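Local coordinates for protein galactose-1-phosphate uridylyltransferase (Pyrobaculum aerophilum str. IM2, PDB 6K9Z) that probably transfers uridylyl groups between UDP-glucose and hexose 1-phosphates such as galactose 1-phosphate, and binds UDP and zinc, at residues L46-E57 with A73-V81; R174-R182 with W190-A198. The protein carries 1 engineered substitution. All blocks are in the same frame, centred on the assembly; numbering follows the deposited sequence.

Contact 1 and contact 2 follow one another along the chain and lie on opposite sides of its centre, their centres about 33 Å apart and their nearest atoms about 16 Å apart. They share one long antiparallel sheet, the half-barrel of the fold. Contact 1 pairs outermost strand 46-49 with strand 76-81 in the N-terminal half. Contact 2 sets helix 171-178 against strand 190-193, one strand in from the far edge, in the C-terminal half. Both halves belong to the HIT clan and each carries a Cys2His2 zinc site. Contact 1 builds part of a UDP pocket, whereas contact 2 borders the second subunit of the dimer.

Contact 1: residues L46-E57 with A73-V81; sequences LILPNRYPVVTE and ARGSSLVVV. With UDP (uridine-5'-diphosphate), chain G.
Asn50 and Ser77 meet where the paired strands part, and the fork between them is bridged by water, with bound UDP lying alongside. Asn50 N still bonds to Ser77 O (2.8 Å), the last rung of an antiparallel ladder in which Leu46 pairs with Val81 and Leu48 with Val79, each through two backbone bonds. With CG anti to the backbone N (chi1 -166°), the Asn50 amide swings over to the ribose. Its OD1 accepts twice, from UDP O2' (2.7 Å) and, on a lone pair, from Tyr52 N (2.9 Å) in an Asx turn; its ND2 donates to UDP O3' and to a water. Together these bonds probably fix the rotation of the amide. An alanine here would be likely to leave both ribose hydroxyls without their amide mate and the turn at Tyr52 free to shift. Arg51 N adds a nearly straight bond to UDP O2 (3.0 Å, 174°). Ser77 OG donates to the water held by Asn50 ND2 and Leu78 O, and meets a second water that reaches UDP O2B.

Farther along, the chains rejoin: Thr56 N binds Ala73 O (2.9 Å), and Gly75 N comes to Thr56 O from above its carbonyl plane. Val55 CG2 lies against Ser76 O (3.4 Å), while Glu57 OE2 and Arg74 NH2 form a long, weak salt bridge (3.4 Å) with planes 64° apart. The carbonyl O of Val54 is buried without a partner.

On one face of the sheet Ile47 and Val80 lie side by side, CG1 to CG2 at 4.1 Å, under helix 96-114. The opposite face carries Val79, beside Phe32 and UDP, and Val81, against Trp43. Strand 140-146 bonds to the other edge of strand 76-81, and Val54 reaches Thr293 of the second subunit.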
loop_
_atom_site.group_PDB
_atom_site.type_symbol
_atom_site.label_atom_id
_atom_site.label_comp_id
_atom_site.label_asym_id
_atom_site.label_seq_id
_atom_site.Cartn_x
_atom_site.Cartn_y
_atom_site.Cartn_z
ATOM N N LEU A 46 11.130 19.441 -18.933
ATOM C CA LEU A 46 11.122 20.497 -17.913
ATOM C C LEU A 46 11.002 19.857 -16.547
ATOM O O LEU A 46 10.112 19.037 -16.397
ATOM C CB LEU A 46 9.912 21.374 -18.210
ATOM C CG LEU A 46 10.105 22.829 -17.866
ATOM C CD1 LEU A 46 11.324 23.360 -18.595
ATOM C CD2 LEU A 46 8.856 23.621 -18.218
ATOM N N ILE A 47 11.858 20.226 -15.589
ATOM C CA ILE A 47 11.720 19.783 -14.180
ATOM C C ILE A 47 11.365 21.034 -13.384
ATOM O O ILE A 47 12.171 21.976 -13.368
ATOM C CB ILE A 47 12.969 19.051 -13.685
ATOM C CG1 ILE A 47 13.169 17.795 -14.534
ATOM C CG2 ILE A 47 12.882 18.759 -12.190
ATOM C CD1 ILE A 47 14.285 16.906 -14.100
ATOM N N LEU A 48 10.300 21.073 -12.714
ATOM C CA LEU A 48 9.798 22.315 -12.112
ATOM C C LEU A 48 9.165 22.041 -10.768
ATOM O O LEU A 48 8.816 20.907 -10.449
ATOM C CB LEU A 48 8.858 23.028 -13.075
ATOM C CG LEU A 48 7.586 22.341 -13.507
ATOM C CD1 LEU A 48 6.526 22.481 -12.426
ATOM C CD2 LEU A 48 7.091 23.060 -14.756
ATOM N N PRO A 49 9.173 23.072 -9.925
ATOM C CA PRO A 49 8.688 22.932 -8.557
ATOM C C PRO A 49 7.212 22.519 -8.530
ATOM O O PRO A 49 6.448 23.034 -9.312
ATOM C CB PRO A 49 8.827 24.341 -7.966
ATOM C CG PRO A 49 9.956 24.959 -8.748
ATOM C CD PRO A 49 9.817 24.370 -10.133
ATOM N N ASN A 50 6.865 21.573 -7.657
ATOM C CA ASN A 50 5.444 21.165 -7.525
ATOM C C ASN A 50 4.682 22.343 -6.904
ATOM O O ASN A 50 5.208 22.939 -5.961
ATOM C CB ASN A 50 5.294 19.897 -6.687
ATOM C CG ASN A 50 3.922 19.272 -6.806
ATOM O OD1 ASN A 50 2.922 19.893 -6.463
ATOM N ND2 ASN A 50 3.867 18.047 -7.297
ATOM N N ARG A 51 3.481 22.634 -7.407
ATOM C CA ARG A 51 2.638 23.754 -6.907
ATOM C C ARG A 51 2.275 23.502 -5.437
ATOM O O ARG A 51 2.165 24.477 -4.675
ATOM C CB ARG A 51 1.414 23.925 -7.812
ATOM C CG ARG A 51 0.164 24.415 -7.097
ATOM C CD ARG A 51 -0.849 24.993 -8.067
ATOM N NE ARG A 51 -0.351 26.206 -8.699
ATOM C CZ ARG A 51 -0.648 27.437 -8.303
ATOM N NH1 ARG A 51 -0.136 28.478 -8.937
ATOM N NH2 ARG A 51 -1.451 27.621 -7.272
ATOM N N TYR A 52 2.037 22.239 -5.078
ATOM C CA TYR A 52 1.695 21.863 -3.682
ATOM C C TYR A 52 2.782 20.901 -3.203
ATOM O O TYR A 52 2.589 19.681 -3.292
ATOM C CB TYR A 52 0.307 21.225 -3.642
ATOM C CG TYR A 52 -0.738 22.024 -4.377
ATOM C CD1 TYR A 52 -1.286 23.163 -3.813
ATOM C CD2 TYR A 52 -1.153 21.664 -5.647
ATOM C CE1 TYR A 52 -2.235 23.914 -4.484
ATOM C CE2 TYR A 52 -2.104 22.402 -6.331
ATOM C CZ TYR A 52 -2.644 23.533 -5.747
ATOM O OH TYR A 52 -3.577 24.272 -6.412
ATOM N N PRO A 53 3.882 21.455 -2.686
ATOM C CA PRO A 53 5.015 20.625 -2.307
ATOM C C PRO A 53 4.880 19.973 -0.933
ATOM O O PRO A 53 4.478 20.631 0.020
ATOM C CB PRO A 53 6.183 21.603 -2.315
ATOM C CG PRO A 53 5.575 22.936 -2.005
ATOM C CD PRO A 53 4.167 22.890 -2.570
ATOM N N VAL A 54 5.078 18.651 -0.904
ATOM C CA VAL A 54 5.054 17.828 0.341
ATOM C C VAL A 54 6.279 18.191 1.187
ATOM O O VAL A 54 6.217 18.053 2.419
ATOM C CB VAL A 54 4.958 16.321 0.042
ATOM C CG1 VAL A 54 3.576 15.951 -0.468
ATOM C CG2 VAL A 54 6.034 15.863 -0.927
ATOM N N VAL A 55 7.373 18.554 0.512
ATOM C CA VAL A 55 8.639 18.987 1.172
ATOM C C VAL A 55 9.103 20.291 0.506
ATOM O O VAL A 55 8.836 20.468 -0.694
ATOM C CB VAL A 55 9.722 17.894 1.094
ATOM C CG1 VAL A 55 9.497 16.800 2.125
ATOM C CG2 VAL A 55 9.821 17.303 -0.302
ATOM N N THR A 56 9.754 21.171 1.270
ATOM C CA THR A 56 10.256 22.462 0.732
ATOM C C THR A 56 11.629 22.792 1.325
ATOM O O THR A 56 12.003 22.198 2.348
ATOM C CB THR A 56 9.299 23.636 0.983
ATOM O OG1 THR A 56 8.530 23.405 2.162
ATOM C CG2 THR A 56 8.386 23.917 -0.187
ATOM N N GLU A 57 12.342 23.706 0.668
ATOM C CA GLU A 57 13.684 24.162 1.107
ATOM C C GLU A 57 13.568 24.840 2.477
ATOM O O GLU A 57 14.536 24.764 3.245
ATOM C CB GLU A 57 14.284 25.114 0.073
ATOM C CG GLU A 57 15.672 25.596 0.439
ATOM C CD GLU A 57 16.788 24.620 0.112
ATOM O OE1 GLU A 57 16.475 23.506 -0.349
ATOM O OE2 GLU A 57 17.963 24.974 0.327
ATOM N N ALA A 73 10.002 19.022 7.193
ATOM C CA ALA A 73 9.654 18.622 5.805
ATOM C C ALA A 73 10.607 19.325 4.848
ATOM O O ALA A 73 10.193 20.068 3.932
ATOM C CB ALA A 73 8.226 18.940 5.525
ATOM N N ARG A 74 11.891 19.041 5.026
ATOM C CA ARG A 74 12.991 19.695 4.286
ATOM C C ARG A 74 13.332 18.872 3.036
ATOM O O ARG A 74 13.692 17.687 3.180
ATOM C CB ARG A 74 14.219 19.814 5.196
ATOM C CG ARG A 74 15.448 20.429 4.556
ATOM C CD ARG A 74 15.172 21.741 3.873
ATOM N NE ARG A 74 16.373 22.337 3.277
ATOM C CZ ARG A 74 17.290 22.998 3.954
ATOM N NH1 ARG A 74 17.148 23.165 5.256
ATOM N NH2 ARG A 74 18.347 23.489 3.343
ATOM N N GLY A 75 13.273 19.509 1.873
ATOM C CA GLY A 75 13.473 18.831 0.587
ATOM C C GLY A 75 12.881 19.589 -0.571
ATOM O O GLY A 75 12.775 20.831 -0.497
ATOM N N SER A 76 12.657 18.880 -1.670
ATOM C CA SER A 76 12.102 19.441 -2.921
ATOM C C SER A 76 11.093 18.440 -3.436
ATOM O O SER A 76 11.352 17.208 -3.365
ATOM C CB SER A 76 13.127 19.701 -3.993
ATOM O OG SER A 76 14.191 20.439 -3.485
ATOM N N SER A 77 10.005 18.957 -3.964
ATOM C CA SER A 77 8.989 18.163 -4.695
ATOM C C SER A 77 8.907 18.756 -6.100
ATOM O O SER A 77 8.674 19.972 -6.210
ATOM C CB SER A 77 7.702 18.185 -4.002
ATOM O OG SER A 77 6.745 17.546 -4.812
ATOM N N LEU A 78 9.274 17.942 -7.096
ATOM C CA LEU A 78 9.462 18.365 -8.489
ATOM C C LEU A 78 8.532 17.563 -9.404
ATOM O O LEU A 78 8.252 16.388 -9.141
ATOM C CB LEU A 78 10.928 18.167 -8.888
ATOM C CG LEU A 78 11.984 18.872 -8.034
ATOM C CD1 LEU A 78 13.382 18.446 -8.520
ATOM C CD2 LEU A 78 11.839 20.357 -8.088
ATOM N N VAL A 79 8.108 18.212 -10.456
ATOM C CA VAL A 79 7.343 17.618 -11.573
ATOM C C VAL A 79 8.289 17.542 -12.749
ATOM O O VAL A 79 8.928 18.548 -13.110
ATOM C CB VAL A 79 6.072 18.412 -11.901
ATOM C CG1 VAL A 79 5.374 17.805 -13.099
ATOM C CG2 VAL A 79 5.149 18.470 -10.708
ATOM N N VAL A 80 8.350 16.365 -13.346
ATOM C CA VAL A 80 9.116 16.132 -14.597
ATOM C C VAL A 80 8.070 16.172 -15.724
ATOM O O VAL A 80 7.318 15.167 -15.857
ATOM C CB VAL A 80 9.832 14.781 -14.554
ATOM C CG1 VAL A 80 10.581 14.487 -15.863
ATOM C CG2 VAL A 80 10.752 14.668 -13.325
ATOM N N VAL A 81 8.054 17.249 -16.493
ATOM C CA VAL A 81 7.192 17.361 -17.693
ATOM C C VAL A 81 7.969 16.672 -18.798
ATOM O O VAL A 81 9.010 17.208 -19.238
ATOM C CB VAL A 81 6.787 18.798 -18.019
ATOM C CG1 VAL A 81 5.703 18.836 -19.082
ATOM C CG2 VAL A 81 6.376 19.579 -16.796
HETATM N N1 UDP G . 0.671 19.770 -9.964
HETATM C C2 UDP G . 1.421 20.952 -10.047
HETATM N N3 UDP G . 0.881 22.078 -10.499
HETATM C C4 UDP G . -0.391 22.096 -10.837
HETATM C C5 UDP G . -1.176 20.979 -10.750
HETATM C C6 UDP G . -0.602 19.820 -10.291
HETATM O O2 UDP G . 2.582 21.013 -9.763
HETATM O O4 UDP G . -0.886 23.125 -11.258
HETATM C "C1'" UDP G . 1.177 18.522 -9.429
HETATM C "C2'" UDP G . 0.285 18.345 -8.201
HETATM O "O2'" UDP G . 0.417 19.261 -7.135
HETATM C "C3'" UDP G . 0.585 16.944 -7.767
HETATM C "C4'" UDP G . 0.722 16.258 -9.056
HETATM O "O4'" UDP G . 0.830 17.290 -10.046
HETATM O "O3'" UDP G . 1.716 16.801 -6.977
HETATM C "C5'" UDP G . -0.554 15.443 -8.956
HETATM O "O5'" UDP G . -0.510 14.502 -7.851
HETATM P PA UDP G . -0.662 14.652 -6.215
HETATM O O1A UDP G . -1.659 15.709 -5.793
HETATM O O2A UDP G . -1.209 13.325 -5.794
HETATM O O3A UDP G . 0.851 14.900 -5.654
HETATM P PB UDP G . 1.464 15.416 -4.320
HETATM O O1B UDP G . 0.948 16.717 -4.308
HETATM O O2B UDP G . 2.928 15.321 -4.418
HETATM O O3B UDP G . 0.906 14.654 -3.268
HETATM O O HOH W 1 6.356 16.285 -7.167
HETATM O O HOH W 2 4.320 17.508 -3.695
HETATM O O HOH W 3 9.617 21.692 -3.162
#

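Contact 2: residues R174-R182 with W190-A198; sequences RIVEKEEKR and WKAFVPFYA
Glu179 lies flat on one face of the Phe193 ring, its CG 3.5 Å from the ring centroid in a CH-pi contact and its carboxylate plane only 15° from the ring plane. Ile175 CG2 meets Phe193 CZ obliquely. The Arg182 guanidinium has Phe196 CA over one face; at its edge stand Glu179 OE1, in a salt bridge with Arg182 NH2 (2.9 Å), and Val194 O, a weak partner of NE. Its NH1 in turn touches the edge of the Phe196 ring, and pairs with Glu299 and with Glu65 of the second subunit. A water joins Glu179 OE1 to Phe196 N; this second hold on OE1 is consistent with the carboxylate staying flat on Phe193.

Lys191, its chain extended beyond CG, passes obliquely over Val176 CG1 with its CD and reaches the end of the helix. There NZ donates to Val176 O (2.8 Å) and Glu179 O (2.7 Å), with a weak salt bridge to Glu180 OE2; its positive charge probably offsets the negative helix end. Val194 N closes onto Arg182 O (3.0 Å).

Lys191 thus gathers carbonyls at the C-terminal end of helix 171-178, which carries zinc ligand Cys173, and ties this helix to the half-barrel sheet of the HIT-related C-terminal half.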
loop_
_atom_site.group_PDB
_atom_site.type_symbol
_atom_site.label_atom_id
_atom_site.label_comp_id
_atom_site.label_asym_id
_atom_site.label_seq_id
_atom_site.Cartn_x
_atom_site.Cartn_y
_atom_site.Cartn_z
ATOM N N ARG A 174 22.495 -11.749 -8.052
ATOM C CA ARG A 174 22.206 -13.223 -8.115
ATOM C C ARG A 174 20.838 -13.420 -8.783
ATOM O O ARG A 174 20.703 -14.273 -9.639
ATOM C CB ARG A 174 22.295 -13.803 -6.710
ATOM C CG ARG A 174 23.669 -13.637 -6.068
ATOM C CD ARG A 174 24.696 -14.621 -6.615
ATOM N NE ARG A 174 24.115 -15.955 -6.795
ATOM C CZ ARG A 174 23.649 -16.771 -5.825
ATOM N NH1 ARG A 174 23.663 -16.393 -4.555
ATOM N NH2 ARG A 174 23.156 -17.966 -6.143
ATOM N N ILE A 175 19.845 -12.644 -8.383
ATOM C CA ILE A 175 18.475 -12.739 -8.961
ATOM C C ILE A 175 18.503 -12.398 -10.464
ATOM O O ILE A 175 17.994 -13.187 -11.309
ATOM C CB ILE A 175 17.497 -11.887 -8.144
ATOM C CG1 ILE A 175 17.236 -12.494 -6.772
ATOM C CG2 ILE A 175 16.211 -11.711 -8.941
ATOM C CD1 ILE A 175 16.449 -11.615 -5.814
ATOM N N VAL A 176 19.197 -11.303 -10.822
ATOM C CA VAL A 176 19.224 -10.841 -12.233
ATOM C C VAL A 176 19.881 -11.934 -13.084
ATOM O O VAL A 176 19.362 -12.199 -14.164
ATOM C CB VAL A 176 19.962 -9.491 -12.338
ATOM C CG1 VAL A 176 20.237 -9.112 -13.780
ATOM C CG2 VAL A 176 19.206 -8.388 -11.609
ATOM N N GLU A 177 20.944 -12.578 -12.592
ATOM C CA GLU A 177 21.694 -13.600 -13.379
ATOM C C GLU A 177 20.755 -14.786 -13.635
ATOM O O GLU A 177 20.857 -15.342 -14.743
ATOM C CB GLU A 177 23.016 -13.993 -12.713
ATOM C CG GLU A 177 23.671 -15.225 -13.336
ATOM C CD GLU A 177 24.104 -15.104 -14.799
ATOM O OE1 GLU A 177 24.029 -13.978 -15.362
ATOM O OE2 GLU A 177 24.505 -16.120 -15.401
ATOM N N LYS A 178 20.017 -15.226 -12.613
ATOM C CA LYS A 178 19.109 -16.408 -12.660
ATOM C C LYS A 178 17.871 -16.223 -13.551
ATOM O O LYS A 178 17.433 -17.220 -14.151
ATOM C CB LYS A 178 18.698 -16.825 -11.245
ATOM C CG LYS A 178 19.813 -17.398 -10.383
ATOM C CD LYS A 178 19.304 -18.197 -9.205
ATOM C CE LYS A 178 20.413 -18.827 -8.391
ATOM N NZ LYS A 178 21.076 -19.926 -9.132
ATOM N N GLU A 179 17.301 -15.018 -13.607
ATOM C CA GLU A 179 16.004 -14.847 -14.316
ATOM C C GLU A 179 16.087 -15.285 -15.782
ATOM O O GLU A 179 16.941 -14.767 -16.507
ATOM C CB GLU A 179 15.529 -13.401 -14.188
ATOM C CG GLU A 179 15.041 -13.068 -12.793
ATOM C CD GLU A 179 13.785 -13.822 -12.394
ATOM O OE1 GLU A 179 13.657 -14.174 -11.212
ATOM O OE2 GLU A 179 12.944 -14.052 -13.271
ATOM N N GLU A 180 15.230 -16.242 -16.148
ATOM C CA GLU A 180 15.091 -16.741 -17.541
ATOM C C GLU A 180 13.608 -16.985 -17.852
ATOM O O GLU A 180 13.099 -16.395 -18.811
ATOM C CB GLU A 180 15.963 -17.976 -17.769
ATOM C CG GLU A 180 17.433 -17.637 -17.941
ATOM C CD GLU A 180 17.741 -16.603 -19.011
ATOM O OE1 GLU A 180 17.028 -16.578 -20.032
ATOM O OE2 GLU A 180 18.697 -15.833 -18.824
ATOM N N LYS A 181 12.954 -17.817 -17.035
ATOM C CA LYS A 181 11.537 -18.228 -17.233
ATOM C C LYS A 181 10.596 -17.020 -17.187
ATOM O O LYS A 181 9.634 -16.997 -17.969
ATOM C CB LYS A 181 11.132 -19.231 -16.148
ATOM C CG LYS A 181 9.763 -19.869 -16.328
ATOM C CD LYS A 181 9.283 -20.625 -15.109
ATOM C CE LYS A 181 10.401 -21.209 -14.273
ATOM N NZ LYS A 181 10.166 -22.640 -13.964
ATOM N N ARG A 182 10.856 -16.075 -16.284
ATOM C CA ARG A 182 9.978 -14.883 -16.142
ATOM C C ARG A 182 10.576 -13.675 -16.871
ATOM O O ARG A 182 10.063 -12.565 -16.660
ATOM C CB ARG A 182 9.716 -14.588 -14.662
ATOM C CG ARG A 182 8.693 -15.515 -14.022
ATOM C CD ARG A 182 8.567 -15.289 -12.528
ATOM N NE ARG A 182 9.879 -15.296 -11.911
ATOM C CZ ARG A 182 10.450 -16.360 -11.369
ATOM N NH1 ARG A 182 9.810 -17.515 -11.341
ATOM N NH2 ARG A 182 11.655 -16.260 -10.845
ATOM N N TRP A 190 20.211 -4.205 -19.755
ATOM C CA TRP A 190 19.007 -4.299 -18.863
ATOM C C TRP A 190 18.285 -5.637 -19.034
ATOM O O TRP A 190 18.307 -6.227 -20.126
ATOM C CB TRP A 190 18.065 -3.129 -19.077
ATOM C CG TRP A 190 18.737 -1.827 -18.787
ATOM C CD1 TRP A 190 19.487 -1.095 -19.662
ATOM C CD2 TRP A 190 18.757 -1.114 -17.535
ATOM N NE1 TRP A 190 19.996 0.004 -19.038
ATOM C CE2 TRP A 190 19.538 0.049 -17.749
ATOM C CE3 TRP A 190 18.056 -1.244 -16.325
ATOM C CZ2 TRP A 190 19.742 0.995 -16.744
ATOM C CZ3 TRP A 190 18.288 -0.327 -15.324
ATOM C CH2 TRP A 190 19.114 0.776 -15.539
ATOM N N LYS A 191 17.749 -6.143 -17.919
ATOM C CA LYS A 191 16.823 -7.280 -17.913
ATOM C C LYS A 191 15.523 -6.798 -17.255
ATOM O O LYS A 191 15.578 -6.214 -16.144
ATOM C CB LYS A 191 17.374 -8.404 -17.035
ATOM C CG LYS A 191 18.349 -9.314 -17.669
ATOM C CD LYS A 191 18.259 -10.700 -16.918
ATOM C CE LYS A 191 19.051 -11.757 -17.599
ATOM N NZ LYS A 191 18.997 -13.025 -16.847
ATOM N N ALA A 192 14.405 -7.089 -17.890
ATOM C CA ALA A 192 13.048 -6.862 -17.362
ATOM C C ALA A 192 12.375 -8.222 -17.152
ATOM O O ALA A 192 12.345 -9.013 -18.091
ATOM C CB ALA A 192 12.304 -6.070 -18.405
ATOM N N PHE A 193 11.907 -8.505 -15.952
ATOM C CA PHE A 193 11.367 -9.834 -15.586
ATOM C C PHE A 193 10.223 -9.614 -14.610
ATOM O O PHE A 193 10.191 -8.605 -13.884
ATOM C CB PHE A 193 12.464 -10.769 -15.054
ATOM C CG PHE A 193 13.162 -10.259 -13.819
ATOM C CD1 PHE A 193 12.667 -10.541 -12.561
ATOM C CD2 PHE A 193 14.298 -9.459 -13.916
ATOM C CE1 PHE A 193 13.305 -10.076 -11.429
ATOM C CE2 PHE A 193 14.900 -8.959 -12.769
ATOM C CZ PHE A 193 14.425 -9.305 -11.529
ATOM N N VAL A 194 9.314 -10.580 -14.562
ATOM C CA VAL A 194 8.318 -10.640 -13.478
ATOM C C VAL A 194 9.033 -11.276 -12.293
ATOM O O VAL A 194 9.555 -12.398 -12.404
ATOM C CB VAL A 194 7.061 -11.415 -13.886
ATOM C CG1 VAL A 194 6.132 -11.513 -12.707
ATOM C CG2 VAL A 194 6.366 -10.747 -15.069
ATOM N N PRO A 195 9.170 -10.613 -11.132
ATOM C CA PRO A 195 9.832 -11.283 -10.019
ATOM C C PRO A 195 9.029 -12.475 -9.482
ATOM O O PRO A 195 7.782 -12.476 -9.564
ATOM C CB PRO A 195 9.900 -10.210 -8.933
ATOM C CG PRO A 195 8.880 -9.178 -9.321
ATOM C CD PRO A 195 8.777 -9.236 -10.829
ATOM N N PHE A 196 9.735 -13.453 -8.924
ATOM C CA PHE A 196 9.111 -14.611 -8.222
ATOM C C PHE A 196 8.108 -14.114 -7.180
ATOM O O PHE A 196 7.031 -14.682 -6.996
ATOM C CB PHE A 196 10.164 -15.488 -7.562
ATOM C CG PHE A 196 9.590 -16.747 -6.965
ATOM C CD1 PHE A 196 9.297 -17.834 -7.762
ATOM C CD2 PHE A 196 9.395 -16.868 -5.603
ATOM C CE1 PHE A 196 8.760 -18.990 -7.233
ATOM C CE2 PHE A 196 8.878 -18.045 -5.065
ATOM C CZ PHE A 196 8.607 -19.120 -5.884
ATOM N N TYR A 197 8.459 -13.016 -6.537
ATOM C CA TYR A 197 7.743 -12.383 -5.391
ATOM C C TYR A 197 6.917 -11.189 -5.891
ATOM O O TYR A 197 6.610 -10.305 -5.057
ATOM C CB TYR A 197 8.767 -11.945 -4.327
ATOM C CG TYR A 197 10.001 -11.247 -4.889
ATOM C CD1 TYR A 197 11.087 -11.969 -5.361
ATOM C CD2 TYR A 197 10.070 -9.853 -4.976
ATOM C CE1 TYR A 197 12.212 -11.357 -5.871
ATOM C CE2 TYR A 197 11.158 -9.224 -5.554
ATOM C CZ TYR A 197 12.252 -9.978 -5.969
ATOM O OH TYR A 197 13.313 -9.353 -6.567
ATOM N N ALA A 198 6.446 -11.212 -7.147
ATOM C CA ALA A 198 5.457 -10.230 -7.659
ATOM C C ALA A 198 4.232 -10.199 -6.718
ATOM O O ALA A 198 3.803 -11.270 -6.226
ATOM C CB ALA A 198 5.022 -10.592 -9.061
HETATM O O HOH W 4 12.521 -12.986 -9.159
#